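Long-range contact in sensor protein (Geobacter sulfurreducens, PDB 3H7M), which probably senses a signal through its periplasmic-binding-protein-like domain and, as a histidine kinase, passes it on by ATP-dependent phosphorylation of a protein histidine: residues S64-G69 / A196-D201. Sequence-based numbering, arbitrary orientation.
With NA (sodium ion), chain B.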
# COMPACT_ATOMS: atom_id res chain seq x y z
N SER A 64 12.65 -6.25 -3.31
CA SER A 64 13.77 -7.08 -3.69
C SER A 64 13.31 -8.13 -4.69
O SER A 64 13.81 -8.19 -5.80
CB SER A 64 14.35 -7.76 -2.45
OG SER A 64 15.52 -8.50 -2.78
N ALA A 65 12.33 -8.94 -4.28
CA ALA A 65 11.79 -10.01 -5.12
C ALA A 65 11.36 -9.57 -6.52
O ALA A 65 11.31 -10.39 -7.44
CB ALA A 65 10.63 -10.69 -4.41
N LEU A 66 11.03 -8.29 -6.70
CA LEU A 66 10.66 -7.82 -8.03
C LEU A 66 11.96 -7.82 -8.84
O LEU A 66 12.06 -8.50 -9.86
CB LEU A 66 10.09 -6.39 -7.98
CG LEU A 66 9.03 -5.99 -9.02
CD1 LEU A 66 9.12 -4.50 -9.27
CD2 LEU A 66 9.19 -6.72 -10.33
N LYS A 67 12.95 -7.07 -8.38
CA LYS A 67 14.25 -7.01 -9.06
C LYS A 67 14.85 -8.42 -9.13
O LYS A 67 15.41 -8.82 -10.15
CB LYS A 67 15.19 -6.06 -8.31
CG LYS A 67 14.84 -4.58 -8.49
CD LYS A 67 15.26 -3.73 -7.30
CE LYS A 67 16.77 -3.60 -7.15
NZ LYS A 67 17.14 -2.84 -5.91
N SER A 68 14.72 -9.16 -8.04
CA SER A 68 15.24 -10.51 -7.95
C SER A 68 14.56 -11.41 -8.96
O SER A 68 15.05 -12.49 -9.27
CB SER A 68 15.02 -11.06 -6.53
OG SER A 68 15.40 -12.42 -6.44
N GLY A 69 13.41 -10.96 -9.47
CA GLY A 69 12.67 -11.75 -10.45
C GLY A 69 11.84 -12.88 -9.84
O GLY A 69 11.22 -13.66 -10.57
N ALA A 196 3.78 -2.11 -10.75
CA ALA A 196 5.17 -1.84 -11.05
C ALA A 196 5.85 -3.16 -11.43
O ALA A 196 5.52 -4.23 -10.90
CB ALA A 196 5.83 -1.23 -9.85
N VAL A 197 6.79 -3.07 -12.38
CA VAL A 197 7.55 -4.22 -12.88
C VAL A 197 9.03 -3.85 -12.97
O VAL A 197 9.37 -2.67 -12.89
CB VAL A 197 7.08 -4.64 -14.29
CG1 VAL A 197 5.82 -5.47 -14.19
CG2 VAL A 197 6.83 -3.39 -15.13
N ARG A 198 9.89 -4.85 -13.16
CA ARG A 198 11.34 -4.62 -13.27
C ARG A 198 11.70 -3.57 -14.31
O ARG A 198 11.11 -3.53 -15.38
CB ARG A 198 12.07 -5.92 -13.62
CG ARG A 198 12.27 -6.88 -12.45
CD ARG A 198 13.08 -8.11 -12.86
NE ARG A 198 12.36 -8.95 -13.81
CZ ARG A 198 11.26 -9.62 -13.53
NH1 ARG A 198 10.73 -9.57 -12.31
NH2 ARG A 198 10.66 -10.36 -14.46
N GLN A 199 12.68 -2.73 -13.98
CA GLN A 199 13.15 -1.67 -14.88
C GLN A 199 13.39 -2.25 -16.28
O GLN A 199 14.05 -3.28 -16.42
CB GLN A 199 14.45 -1.08 -14.35
CG GLN A 199 14.89 0.23 -14.99
CD GLN A 199 14.68 1.41 -14.06
OE1 GLN A 199 13.58 1.96 -13.96
NE2 GLN A 199 15.74 1.80 -13.36
N GLY A 200 12.86 -1.59 -17.30
CA GLY A 200 13.05 -2.06 -18.68
C GLY A 200 12.25 -3.28 -19.12
O GLY A 200 12.71 -4.04 -19.97
N ASP A 201 11.06 -3.47 -18.57
CA ASP A 201 10.23 -4.61 -18.93
C ASP A 201 8.97 -4.10 -19.60
O ASP A 201 7.89 -4.63 -19.40
CB ASP A 201 9.89 -5.43 -17.70
CG ASP A 201 9.22 -6.75 -18.04
OD1 ASP A 201 9.21 -7.66 -17.18
OD2 ASP A 201 8.71 -6.87 -19.17
NA NA B . 11.44 3.83 -14.32
O HOH W 1 14.03 4.98 -15.27
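Arg198 NH1 donates a hydrogen bond to Leu66 O in the last turn of helix 62-67, 3.0 Å long and fairly straight at 160°. The oxygen lies at the edge of the guanidinium, close to its plane, while Gly69 CA sits over one face, 3.5 Å from NH1. A bend at chi3 (-66°), followed by the turn about chi4, brings NH1 round to Leu66 O, and NH1 also bonds Val71 O. Leu66 O takes a second bond from Gly69 N (2.8 Å), part of a Schellman motif whose positive phi suits a residue without a side chain. Arginine fits here because one nitrogen can serve two carbonyls; a leucine in its place would probably leave Leu66 O and Val71 O without this shared donor.

The two methyls of Leu66 make van der Waals contact with one side of the strand, CD2 on Arg198 (3.5 Å from N, 3.7 Å from CG) and CD1 3.8 Å from Val197 C. A branched leucine suits the place, touching Leu74 and Ile87 as well.

Gln199 OE1 binds sodium at 2.9 Å together with Ala84 and Asp88. The contact joins a helix C-terminus, closed by a Schellman motif, to a central strand's end in a periplasmic-binding-protein-like sensor domain.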